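Local coordinates for protein taurocyamine kinase (Schistosoma mansoni, PDB 4WOD) that reversibly transfers phosphate between ATP and taurocyamine, using two fused phosphagen kinase repeats and magnesium, at residues L105-L110 and G234-V239; V280-P285 and A344-E349; L321-R326 and T336-G341; V350-Y355 and P365-T370. The protein carries 4 engineered substitutions. One frame throughout, in Å; residues are numbered along the deposited sequence.

Interaction 1 of 4, residues L105-L110 and G234-V239; sequences LSFTDL and GGLTAV. Engineered in segment 234-239: Gly235 (natural residue Asp), Thr237 (natural residue Ile).
Phe107 and Thr237 make the closest contact between the loop 105-110 and the start of helix 236-251. The backbone N of Phe107 donates to Thr237 OG1 at 2.8 Å, with an angle of 157° at the hydrogen. Thr237, an engineered residue in place of the natural isoleucine, holds OG1 beside its backbone N (chi1 -67°), which turns the hydroxyl to the loop; its methyl CG2 approaches Leu105 O. The hydroxyl also lies at the edge of the Phe107 ring, while Leu236 CD2 sits over one face of that ring, off-centre, 4.2 Å from CD2 of Phe107.

At the other end Leu110 N donates to Gly234 O at 3.0 Å, almost straight at 174°. Leu236 N reaches the same oxygen from the opposite face of the carbonyl plane, so two backbone donors grip it. Around these direct bonds lie two waters. One accepts from Thr237 N and donates to Phe107 O; the other accepts from Gly234 N and donates to Asp109 OD1, 2.9 Å away. Asp109 OD1 also accepts from Asn111 N, which helps to hold the carboxylate beside Gly234. Further out, the ring of His339 meets Phe107 and its NE2 donates to Thr108 O, and Leu236 packs on Thr120 and Val122 of strand 117-126.

The segments run in nearly opposite directions, and an inverse gamma turn centred on engineered Gly235, at the N-cap position, leads into the helix. Strand 225-232 passes through a short turn into helix 236-251 of the phosphagen kinase catalytic domain, with the loop between helix 74-84 and strand 117-126 laid against its start.

Interaction 2 of 4, residues V280-P285 and A344-E349; sequences VHAKIP and ALLELE
The end of strand 277-283 and the loop after it pass beside helix 331-355, and their backbones come nearest at Ile284 and Glu349, with CA atoms 6.0 Å apart. This is helix-on-sheet packing in the catalytic domain of a phosphagen kinase, whose large antiparallel sheet contains the strand between neighbours 117-126 and 318-323. No direct hydrogen bond joins the two segments.

The apolar part centres on one methyl group. CD2 of Leu346 touches the CB of Ala282 and the CG2 of Ile284, each at 3.7 Å, and the Leu346 and Ile284 side chains meet at about a right angle. Ile284 places CG1 between its backbone N and carbonyl carbon (chi1 57°) and turns CG1 and CD1 away from the helix; the side chain also packs against Phe293 and Tyr319. CG2 is left to meet the leucine.

One turn further along the helix, Glu349 reaches across to the loop. Its CG is anti to the backbone N and the chain bends at chi2 (75°), which lays the carboxylate against the Ile284-Pro285 peptide, OE1 lying 3.4 Å from Ile284 C. Gln353 NE2 and Met286 N donate to OE2 of this buried group, and Leu287 N donates to OE1. A negative charge here would probably be eased by these backbone and side-chain N-H donors. A water also donates to both Lys283 O and Glu349 OE2, at 3.0 Å from OE2, and beside it CD of Pro285 lies 3.4 Å from the same carboxylate oxygen.

Interaction 3 of 4, residues L321-R326 and T336-G341; sequences LSNKRR and TEMHSG
Glu337 reaches from helix 331-355 to the turn that follows strand 318-323 and meets Arg325 with both carboxylate oxygens. Its CG is anti to the backbone N (chi1 180°) and the chain runs on extended, carrying the carboxylate clear of the helix. OE1 accepts from Arg325 N at 3.2 Å through its syn lone pair, and also lies 3.3 Å from Asn323 CB. OE2 forms a salt bridge with Arg325 NE at 3.3 Å. The extended arginine crosses the glutamate at about a right angle, yet the guanidinium and carboxylate planes are only 32° apart. CE of Lys324 lies over one face of the guanidinium, toward its rim.

Asn323 turns CG between its N and carbonyl carbon (chi1 50°), which brings ND2 to Arg325 O at 2.8 Å, close to the amide plane; OD1 accepts from Ala278 N, on the adjacent strand 277-283, and ND2 also donates to Leu276 O just before that strand. Asn323 CB rests on Met338 CB, 4.0 Å away. Arg326 NH1 closes the turn by donating to Asn323 O.

A single carboxylate therefore holds both the backbone and side chain of Arg325, tying the turn after the strand to the helix through charge as well as hydrogen bonding.

Interaction 4 of 4, residues V350-Y355 and P365-T370; sequences VMLQEY and PVEPLT
Val366 and Tyr355 begin the contact, which joins the last turns of helix 331-355 to the segment 365-370. CG1 of Val366 lies 4.1 Å from Tyr355 CD2, and its carbonyl oxygen approaches the same ring carbon obliquely; that oxygen also accepts from Asn356 ND2. CD2 of Leu352 fits against the Val366-Glu367 peptide, 3.6 Å from Glu367 N.

Glu367 meets the helix through CG, 3.9 Å from CD2 of Leu352. Its carboxylate is engaged by Arg414, in a salt bridge, and by Tyr418, in a hydrogen bond, both on helix 409-418.

Pro368 comes next, at the N-cap position, and makes the broadest contact of the segment with the helix. Its CA stands 3.4 Å from the centroid of the Tyr355 ring and 2° off the normal, a CH-pi interaction centred over the face. Tyr355 holds its ring there with CG anti to the backbone N (chi1 -156°). On the backbone side of the tyrosine, CG of Pro368 touches Met351 CB at 3.8 Å.

Leu369 opens helix 369-376. Its backbone N makes a weak hydrogen bond to Tyr355 OH at 3.3 Å, and its CB lies 3.4 Å from that oxygen. The hydroxyl is also hydrogen-bonded to Asp399, so the tyrosine is held at its ring face and at its OH.

The contact lies at the junction of the two fused repeats, 1-363 and 364-675, of this duplicated phosphagen kinase: the terminal helix of the first catalytic domain packs on the segment that enters the first helix of the second N-terminal domain.

In the fold
Helix 331-355 runs through interactions 2, 3 and 4 and, through His339, also reaches interaction 1, where Leu236 CD2 lies 3.6 Å from His339 CD2. Interactions 2 and 3 use neighbouring strands of one sheet and meet at Val280 O and Leu321 N, 2.9 Å apart, with centres about 13 Å apart. Interaction 1 touches interaction 2 through Leu110 and Val280. Interaction 4 lies farther along the helix, its centre about 23 Å from that of interaction 3, at the junction with the second repeat. Val280 and His281 belong to the predicted ATP site, whereas the Lys324 side chain is still about 12 Å from the bound arginine, so interaction 3 does not line that pocket.

Interaction 1 of 4, residues L105-L110 and G234-V239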
loop_
_atom_site.group_PDB
_atom_site.type_symbol
_atom_site.label_atom_id
_atom_site.label_comp_id
_atom_site.label_asym_id
_atom_site.label_seq_id
_atom_site.Cartn_x
_atom_site.Cartn_y
_atom_site.Cartn_z
ATOM N N LEU A 105 24.709 0.822 26.789
ATOM C CA LEU A 105 23.762 1.036 25.710
ATOM C C LEU A 105 23.149 2.429 25.783
ATOM O O LEU A 105 22.753 2.899 26.856
ATOM C CB LEU A 105 22.670 -0.019 25.748
ATOM C CG LEU A 105 21.557 0.154 24.722
ATOM C CD1 LEU A 105 22.060 -0.174 23.335
ATOM C CD2 LEU A 105 20.382 -0.725 25.092
ATOM N N SER A 106 23.063 3.086 24.632
ATOM C CA SER A 106 22.505 4.425 24.576
ATOM C C SER A 106 21.927 4.764 23.204
ATOM O O SER A 106 22.596 4.615 22.185
ATOM C CB SER A 106 23.570 5.451 24.951
ATOM O OG SER A 106 23.062 6.759 24.812
ATOM N N PHE A 107 20.682 5.225 23.209
ATOM C CA PHE A 107 19.982 5.726 22.023
ATOM C C PHE A 107 19.669 7.214 22.147
ATOM O O PHE A 107 19.323 7.680 23.232
ATOM C CB PHE A 107 18.667 4.982 21.835
ATOM C CG PHE A 107 18.834 3.546 21.492
ATOM C CD1 PHE A 107 19.255 3.173 20.218
ATOM C CD2 PHE A 107 18.570 2.571 22.422
ATOM C CE1 PHE A 107 19.403 1.846 19.894
ATOM C CE2 PHE A 107 18.716 1.234 22.101
ATOM C CZ PHE A 107 19.132 0.872 20.846
ATOM N N THR A 108 19.716 7.949 21.042
ATOM C CA THR A 108 19.373 9.366 21.101
ATOM C C THR A 108 17.909 9.492 21.508
ATOM O O THR A 108 17.098 8.602 21.221
ATOM C CB THR A 108 19.631 10.098 19.751
ATOM O OG1 THR A 108 18.923 9.434 18.694
ATOM C CG2 THR A 108 21.117 10.112 19.430
ATOM N N ASP A 109 17.576 10.564 22.221
ATOM C CA ASP A 109 16.192 10.802 22.592
ATOM C C ASP A 109 15.403 11.067 21.317
ATOM O O ASP A 109 15.831 11.880 20.493
ATOM C CB ASP A 109 16.057 11.980 23.549
ATOM C CG ASP A 109 14.671 12.059 24.158
ATOM O OD1 ASP A 109 13.723 12.394 23.415
ATOM O OD2 ASP A 109 14.524 11.768 25.376
ATOM N N LEU A 110 14.253 10.409 21.152
ATOM C CA LEU A 110 13.554 10.494 19.869
ATOM C C LEU A 110 12.913 11.859 19.624
ATOM O O LEU A 110 12.551 12.192 18.483
ATOM C CB LEU A 110 12.501 9.375 19.767
ATOM C CG LEU A 110 13.160 8.049 19.376
ATOM C CD1 LEU A 110 12.190 6.848 19.390
ATOM C CD2 LEU A 110 13.839 8.186 18.016
ATOM N N GLY A 234 10.400 10.902 24.654
ATOM C CA GLY A 234 11.118 10.048 23.733
ATOM C C GLY A 234 12.337 9.324 24.293
ATOM O O GLY A 234 13.219 8.916 23.522
ATOM N N GLY A 235 12.387 9.152 25.615
ATOM C CA GLY A 235 13.501 8.466 26.260
ATOM C C GLY A 235 13.472 6.946 26.068
ATOM O O GLY A 235 13.256 6.203 27.029
ATOM N N LEU A 236 13.691 6.481 24.836
ATOM C CA LEU A 236 13.705 5.040 24.537
ATOM C C LEU A 236 14.740 4.287 25.374
ATOM O O LEU A 236 14.501 3.164 25.811
ATOM C CB LEU A 236 13.973 4.795 23.045
ATOM C CG LEU A 236 14.130 3.330 22.602
ATOM C CD1 LEU A 236 12.813 2.608 22.750
ATOM C CD2 LEU A 236 14.628 3.209 21.168
ATOM N N THR A 237 15.890 4.913 25.603
ATOM C CA THR A 237 16.965 4.277 26.364
ATOM C C THR A 237 16.541 3.807 27.764
ATOM O O THR A 237 16.747 2.641 28.120
ATOM C CB THR A 237 18.165 5.239 26.506
ATOM O OG1 THR A 237 18.747 5.451 25.210
ATOM C CG2 THR A 237 19.202 4.642 27.454
ATOM N N ALA A 238 15.951 4.716 28.537
ATOM C CA ALA A 238 15.473 4.424 29.895
ATOM C C ALA A 238 14.322 3.403 29.883
ATOM O O ALA A 238 14.315 2.454 30.663
ATOM C CB ALA A 238 15.030 5.712 30.575
ATOM N N VAL A 239 13.362 3.599 28.983
ATOM C CA VAL A 239 12.208 2.697 28.878
ATOM C C VAL A 239 12.679 1.264 28.637
ATOM O O VAL A 239 12.223 0.321 29.295
ATOM C CB VAL A 239 11.256 3.121 27.738
ATOM C CG1 VAL A 239 10.116 2.109 27.557
ATOM C CG2 VAL A 239 10.711 4.499 28.004
HETATM O O HOH W 1 16.525 7.628 24.353
HETATM O O HOH W 2 11.805 13.385 25.325
#

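Interaction 2 of 4, residues V280-P285 and A344-E349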
loop_
_atom_site.group_PDB
_atom_site.type_symbol
_atom_site.label_atom_id
_atom_site.label_comp_id
_atom_site.label_asym_id
_atom_site.label_seq_id
_atom_site.Cartn_x
_atom_site.Cartn_y
_atom_site.Cartn_z
ATOM N N VAL A 280 6.631 4.317 19.655
ATOM C CA VAL A 280 6.286 5.669 20.084
ATOM C C VAL A 280 4.907 6.046 19.565
ATOM O O VAL A 280 4.472 5.538 18.521
ATOM C CB VAL A 280 7.290 6.731 19.577
ATOM C CG1 VAL A 280 8.618 6.533 20.230
ATOM C CG2 VAL A 280 7.410 6.697 18.009
ATOM N N HIS A 281 4.224 6.919 20.305
ATOM C CA HIS A 281 3.095 7.672 19.760
ATOM C C HIS A 281 3.644 8.983 19.217
ATOM O O HIS A 281 4.155 9.807 19.979
ATOM C CB HIS A 281 2.028 7.944 20.816
ATOM C CG HIS A 281 1.050 6.831 20.987
ATOM N ND1 HIS A 281 1.437 5.516 21.129
ATOM C CD2 HIS A 281 -0.304 6.833 21.034
ATOM C CE1 HIS A 281 0.365 4.755 21.258
ATOM N NE2 HIS A 281 -0.704 5.529 21.204
ATOM N N ALA A 282 3.563 9.177 17.906
ATOM C CA ALA A 282 4.190 10.352 17.315
ATOM C C ALA A 282 3.213 11.137 16.459
ATOM O O ALA A 282 2.344 10.548 15.825
ATOM C CB ALA A 282 5.392 9.943 16.481
ATOM N N LYS A 283 3.390 12.456 16.426
ATOM C CA LYS A 283 2.640 13.342 15.528
ATOM C C LYS A 283 3.317 13.459 14.165
ATOM O O LYS A 283 4.266 14.227 14.000
ATOM C CB LYS A 283 2.483 14.740 16.135
ATOM C CG LYS A 283 1.725 14.801 17.446
ATOM C CD LYS A 283 2.235 15.963 18.291
ATOM C CE LYS A 283 2.470 15.575 19.752
ATOM N NZ LYS A 283 3.458 16.479 20.435
ATOM N N ILE A 284 2.811 12.715 13.188
ATOM C CA ILE A 284 3.367 12.733 11.837
ATOM C C ILE A 284 2.281 12.913 10.753
ATOM O O ILE A 284 2.203 12.120 9.808
ATOM C CB ILE A 284 4.155 11.436 11.563
ATOM C CG1 ILE A 284 3.252 10.207 11.763
ATOM C CG2 ILE A 284 5.353 11.336 12.535
ATOM C CD1 ILE A 284 3.772 8.956 11.117
ATOM N N PRO A 285 1.464 13.978 10.866
ATOM C CA PRO A 285 0.348 14.157 9.924
ATOM C C PRO A 285 0.770 14.268 8.452
ATOM O O PRO A 285 0.042 13.785 7.585
ATOM C CB PRO A 285 -0.295 15.474 10.392
ATOM C CG PRO A 285 0.836 16.225 11.026
ATOM C CD PRO A 285 1.619 15.148 11.752
ATOM N N ALA A 344 14.457 7.938 11.340
ATOM C CA ALA A 344 14.350 8.300 9.927
ATOM C C ALA A 344 12.971 8.881 9.573
ATOM O O ALA A 344 12.861 9.846 8.807
ATOM C CB ALA A 344 14.650 7.071 9.022
ATOM N N LEU A 345 11.918 8.278 10.110
ATOM C CA LEU A 345 10.561 8.723 9.785
ATOM C C LEU A 345 10.251 10.094 10.378
ATOM O O LEU A 345 9.615 10.936 9.734
ATOM C CB LEU A 345 9.538 7.704 10.271
ATOM C CG LEU A 345 9.575 6.305 9.660
ATOM C CD1 LEU A 345 8.499 5.441 10.312
ATOM C CD2 LEU A 345 9.386 6.385 8.127
ATOM N N LEU A 346 10.696 10.323 11.606
ATOM C CA LEU A 346 10.466 11.611 12.239
ATOM C C LEU A 346 11.311 12.690 11.545
ATOM O O LEU A 346 10.853 13.830 11.366
ATOM C CB LEU A 346 10.766 11.539 13.753
ATOM C CG LEU A 346 9.885 10.619 14.608
ATOM C CD1 LEU A 346 10.450 10.513 16.005
ATOM C CD2 LEU A 346 8.414 11.057 14.663
ATOM N N GLU A 347 12.534 12.340 11.144
ATOM C CA GLU A 347 13.362 13.275 10.373
ATOM C C GLU A 347 12.665 13.621 9.045
ATOM O O GLU A 347 12.697 14.769 8.583
ATOM C CB GLU A 347 14.755 12.696 10.109
ATOM C CG GLU A 347 15.683 12.738 11.310
ATOM C CD GLU A 347 17.010 12.020 11.074
ATOM O OE1 GLU A 347 17.091 11.174 10.172
ATOM O OE2 GLU A 347 17.975 12.288 11.811
ATOM N N LEU A 348 12.005 12.627 8.454
ATOM C CA LEU A 348 11.276 12.860 7.210
ATOM C C LEU A 348 10.040 13.741 7.433
ATOM O O LEU A 348 9.712 14.578 6.585
ATOM C CB LEU A 348 10.890 11.530 6.565
ATOM C CG LEU A 348 10.357 11.598 5.133
ATOM C CD1 LEU A 348 11.303 12.401 4.257
ATOM C CD2 LEU A 348 10.185 10.192 4.577
ATOM N N GLU A 349 9.355 13.585 8.567
ATOM C CA GLU A 349 8.222 14.459 8.861
ATOM C C GLU A 349 8.712 15.905 8.961
ATOM O O GLU A 349 8.087 16.841 8.440
ATOM C CB GLU A 349 7.519 14.051 10.155
ATOM C CG GLU A 349 6.490 15.052 10.639
ATOM C CD GLU A 349 5.193 15.035 9.824
ATOM O OE1 GLU A 349 4.987 14.082 9.040
ATOM O OE2 GLU A 349 4.376 15.969 9.981
HETATM O O HOH W 3 4.456 17.183 12.670
#

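Interaction 3 of 4, residues L321-R326 and T336-G341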
loop_
_atom_site.group_PDB
_atom_site.type_symbol
_atom_site.label_atom_id
_atom_site.label_comp_id
_atom_site.label_asym_id
_atom_site.label_seq_id
_atom_site.Cartn_x
_atom_site.Cartn_y
_atom_site.Cartn_z
ATOM N N LEU A 321 4.153 3.933 16.080
ATOM C CA LEU A 321 5.201 3.432 15.201
ATOM C C LEU A 321 6.041 2.442 15.979
ATOM O O LEU A 321 6.603 2.819 16.995
ATOM C CB LEU A 321 6.098 4.571 14.699
ATOM C CG LEU A 321 5.389 5.728 13.990
ATOM C CD1 LEU A 321 6.390 6.819 13.684
ATOM C CD2 LEU A 321 4.734 5.219 12.711
ATOM N N SER A 322 6.135 1.201 15.511
ATOM C CA SER A 322 6.935 0.173 16.206
ATOM C C SER A 322 7.828 -0.652 15.258
ATOM O O SER A 322 7.620 -0.649 14.054
ATOM C CB SER A 322 6.011 -0.769 16.989
ATOM O OG SER A 322 5.069 -1.392 16.139
ATOM N N ASN A 323 8.827 -1.349 15.811
ATOM C CA ASN A 323 9.572 -2.330 15.038
ATOM C C ASN A 323 8.619 -3.311 14.371
ATOM O O ASN A 323 7.697 -3.809 15.010
ATOM C CB ASN A 323 10.573 -3.098 15.926
ATOM C CG ASN A 323 9.941 -3.666 17.201
ATOM O OD1 ASN A 323 9.537 -2.921 18.102
ATOM N ND2 ASN A 323 9.900 -5.005 17.300
ATOM N N LYS A 324 8.821 -3.583 13.084
ATOM C CA LYS A 324 7.946 -4.546 12.416
ATOM C C LYS A 324 8.359 -5.987 12.713
ATOM O O LYS A 324 7.574 -6.906 12.526
ATOM C CB LYS A 324 7.930 -4.313 10.903
ATOM C CG LYS A 324 9.236 -4.691 10.186
ATOM C CD LYS A 324 9.167 -4.412 8.681
ATOM C CE LYS A 324 10.453 -4.867 7.971
ATOM N NZ LYS A 324 10.473 -4.463 6.528
ATOM N N ARG A 325 9.584 -6.194 13.186
ATOM C CA ARG A 325 10.073 -7.560 13.344
ATOM C C ARG A 325 9.975 -8.059 14.769
ATOM O O ARG A 325 10.148 -7.298 15.710
ATOM C CB ARG A 325 11.523 -7.679 12.855
ATOM C CG ARG A 325 11.658 -7.631 11.360
ATOM C CD ARG A 325 13.107 -7.876 10.935
ATOM N NE ARG A 325 13.399 -7.393 9.587
ATOM C CZ ARG A 325 12.974 -7.988 8.476
ATOM N NH1 ARG A 325 12.213 -9.081 8.557
ATOM N NH2 ARG A 325 13.297 -7.490 7.285
ATOM N N ARG A 326 9.688 -9.349 14.919
ATOM C CA ARG A 326 9.683 -9.996 16.236
ATOM C C ARG A 326 10.575 -11.235 16.255
ATOM O O ARG A 326 11.210 -11.552 17.263
ATOM C CB ARG A 326 8.263 -10.429 16.637
ATOM C CG ARG A 326 7.204 -9.349 16.617
ATOM C CD ARG A 326 7.172 -8.538 17.905
ATOM N NE ARG A 326 6.065 -7.588 17.870
ATOM C CZ ARG A 326 6.043 -6.482 17.132
ATOM N NH1 ARG A 326 7.088 -6.154 16.358
ATOM N NH2 ARG A 326 4.966 -5.706 17.158
ATOM N N THR A 336 16.821 -1.617 18.136
ATOM C CA THR A 336 17.645 -0.830 17.208
ATOM C C THR A 336 16.872 -0.578 15.895
ATOM O O THR A 336 16.809 0.549 15.400
ATOM C CB THR A 336 18.977 -1.522 16.904
ATOM O OG1 THR A 336 19.727 -1.670 18.120
ATOM C CG2 THR A 336 19.782 -0.716 15.896
ATOM N N GLU A 337 16.268 -1.622 15.348
ATOM C CA GLU A 337 15.397 -1.444 14.184
ATOM C C GLU A 337 14.345 -0.360 14.433
ATOM O O GLU A 337 14.151 0.543 13.601
ATOM C CB GLU A 337 14.710 -2.762 13.819
ATOM C CG GLU A 337 13.777 -2.635 12.616
ATOM C CD GLU A 337 12.933 -3.880 12.384
ATOM O OE1 GLU A 337 12.050 -4.173 13.220
ATOM O OE2 GLU A 337 13.152 -4.569 11.366
ATOM N N MET A 338 13.688 -0.429 15.591
ATOM C CA MET A 338 12.709 0.572 15.969
ATOM C C MET A 338 13.327 1.965 15.987
ATOM O O MET A 338 12.808 2.903 15.381
ATOM C CB MET A 338 12.119 0.258 17.348
ATOM C CG MET A 338 11.081 1.262 17.824
ATOM S SD MET A 338 11.796 2.574 18.861
ATOM C CE MET A 338 10.335 3.421 19.430
ATOM N N HIS A 339 14.435 2.101 16.698
ATOM C CA HIS A 339 14.985 3.430 16.913
ATOM C C HIS A 339 15.461 4.060 15.615
ATOM O O HIS A 339 15.202 5.243 15.360
ATOM C CB HIS A 339 16.129 3.400 17.912
ATOM C CG HIS A 339 16.639 4.767 18.245
ATOM N ND1 HIS A 339 17.696 5.347 17.577
ATOM C CD2 HIS A 339 16.220 5.677 19.154
ATOM C CE1 HIS A 339 17.911 6.555 18.066
ATOM N NE2 HIS A 339 17.035 6.777 19.031
ATOM N N SER A 340 16.160 3.263 14.810
ATOM C CA SER A 340 16.694 3.706 13.532
ATOM C C SER A 340 15.581 4.116 12.590
ATOM O O SER A 340 15.625 5.193 12.003
ATOM C CB SER A 340 17.531 2.609 12.880
ATOM O OG SER A 340 18.739 2.434 13.593
ATOM N N GLY A 341 14.601 3.235 12.429
ATOM C CA GLY A 341 13.480 3.507 11.547
ATOM C C GLY A 341 12.639 4.690 11.997
ATOM O O GLY A 341 12.295 5.553 11.173
#

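Interaction 4 of 4, residues V350-Y355 and P365-T370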
loop_
_atom_site.group_PDB
_atom_site.type_symbol
_atom_site.label_atom_id
_atom_site.label_comp_id
_atom_site.label_asym_id
_atom_site.label_seq_id
_atom_site.Cartn_x
_atom_site.Cartn_y
_atom_site.Cartn_z
ATOM N N VAL A 350 9.839 16.084 9.637
ATOM C CA VAL A 350 10.412 17.424 9.802
ATOM C C VAL A 350 10.751 18.025 8.439
ATOM O O VAL A 350 10.440 19.188 8.176
ATOM C CB VAL A 350 11.658 17.382 10.702
ATOM C CG1 VAL A 350 12.429 18.702 10.615
ATOM C CG2 VAL A 350 11.247 17.102 12.133
ATOM N N MET A 351 11.348 17.224 7.563
ATOM C CA MET A 351 11.696 17.686 6.222
ATOM C C MET A 351 10.446 18.063 5.446
ATOM O O MET A 351 10.410 19.106 4.795
ATOM C CB MET A 351 12.492 16.625 5.457
ATOM C CG MET A 351 13.921 16.434 5.946
ATOM S SD MET A 351 14.804 15.113 5.080
ATOM C CE MET A 351 14.458 13.729 6.128
ATOM N N LEU A 352 9.417 17.225 5.526
ATOM C CA LEU A 352 8.153 17.532 4.861
ATOM C C LEU A 352 7.564 18.842 5.352
ATOM O O LEU A 352 7.125 19.672 4.551
ATOM C CB LEU A 352 7.136 16.410 5.075
ATOM C CG LEU A 352 7.380 15.053 4.414
ATOM C CD1 LEU A 352 6.491 13.998 5.062
ATOM C CD2 LEU A 352 7.139 15.096 2.866
ATOM N N GLN A 353 7.541 19.023 6.672
ATOM C CA GLN A 353 6.960 20.216 7.260
ATOM C C GLN A 353 7.692 21.446 6.740
ATOM O O GLN A 353 7.053 22.431 6.378
ATOM C CB GLN A 353 6.989 20.153 8.805
ATOM C CG GLN A 353 6.013 19.123 9.396
ATOM C CD GLN A 353 4.545 19.451 9.122
ATOM O OE1 GLN A 353 4.194 20.597 8.828
ATOM N NE2 GLN A 353 3.683 18.439 9.210
ATOM N N GLU A 354 9.017 21.369 6.641
ATOM C CA GLU A 354 9.802 22.507 6.150
ATOM C C GLU A 354 9.693 22.738 4.625
ATOM O O GLU A 354 9.497 23.875 4.180
ATOM C CB GLU A 354 11.270 22.338 6.545
ATOM C CG GLU A 354 11.485 22.372 8.058
ATOM C CD GLU A 354 10.991 23.681 8.685
ATOM O OE1 GLU A 354 11.310 24.761 8.138
ATOM O OE2 GLU A 354 10.245 23.628 9.694
ATOM N N TYR A 355 9.809 21.674 3.840
ATOM C CA TYR A 355 9.814 21.793 2.375
ATOM C C TYR A 355 8.463 22.268 1.838
ATOM O O TYR A 355 8.404 22.847 0.756
ATOM C CB TYR A 355 10.182 20.459 1.722
ATOM C CG TYR A 355 10.769 20.572 0.332
ATOM C CD1 TYR A 355 12.035 21.110 0.141
ATOM C CD2 TYR A 355 10.074 20.115 -0.783
ATOM C CE1 TYR A 355 12.580 21.212 -1.102
ATOM C CE2 TYR A 355 10.622 20.208 -2.050
ATOM C CZ TYR A 355 11.880 20.763 -2.200
ATOM O OH TYR A 355 12.458 20.860 -3.438
ATOM N N PRO A 365 1.662 17.128 -0.489
ATOM C CA PRO A 365 2.990 17.518 -0.003
ATOM C C PRO A 365 4.064 16.591 -0.591
ATOM O O PRO A 365 3.744 15.475 -0.993
ATOM C CB PRO A 365 2.861 17.371 1.519
ATOM C CG PRO A 365 1.817 16.349 1.707
ATOM C CD PRO A 365 0.846 16.502 0.561
ATOM N N VAL A 366 5.309 17.046 -0.677
ATOM C CA VAL A 366 6.338 16.233 -1.285
ATOM C C VAL A 366 7.629 16.331 -0.487
ATOM O O VAL A 366 7.919 17.373 0.108
ATOM C CB VAL A 366 6.584 16.639 -2.764
ATOM C CG1 VAL A 366 7.192 18.052 -2.854
ATOM C CG2 VAL A 366 7.439 15.580 -3.499
ATOM N N GLU A 367 8.391 15.240 -0.472
ATOM C CA GLU A 367 9.713 15.228 0.163
ATOM C C GLU A 367 10.649 16.225 -0.545
ATOM O O GLU A 367 10.447 16.550 -1.730
ATOM C CB GLU A 367 10.305 13.819 0.122
ATOM C CG GLU A 367 9.466 12.723 0.813
ATOM C CD GLU A 367 8.496 11.986 -0.124
ATOM O OE1 GLU A 367 7.928 12.614 -1.044
ATOM O OE2 GLU A 367 8.303 10.768 0.066
ATOM N N PRO A 368 11.675 16.717 0.171
ATOM C CA PRO A 368 12.681 17.558 -0.487
ATOM C C PRO A 368 13.244 16.914 -1.760
ATOM O O PRO A 368 13.465 15.696 -1.800
ATOM C CB PRO A 368 13.768 17.696 0.582
ATOM C CG PRO A 368 13.002 17.667 1.873
ATOM C CD PRO A 368 11.921 16.607 1.621
ATOM N N LEU A 369 13.433 17.732 -2.791
ATOM C CA LEU A 369 14.007 17.277 -4.050
ATOM C C LEU A 369 15.295 16.461 -3.860
ATOM O O LEU A 369 15.465 15.412 -4.479
ATOM C CB LEU A 369 14.281 18.472 -4.954
ATOM C CG LEU A 369 14.974 18.174 -6.280
ATOM C CD1 LEU A 369 14.192 17.101 -7.090
ATOM C CD2 LEU A 369 15.136 19.465 -7.066
ATOM N N THR A 370 16.197 16.927 -3.005
ATOM C CA THR A 370 17.467 16.205 -2.842
ATOM C C THR A 370 17.294 14.854 -2.157
ATOM O O THR A 370 18.105 13.945 -2.369
ATOM C CB THR A 370 18.497 17.020 -2.050
ATOM O OG1 THR A 370 17.931 17.385 -0.790
ATOM C CG2 THR A 370 18.885 18.271 -2.827
#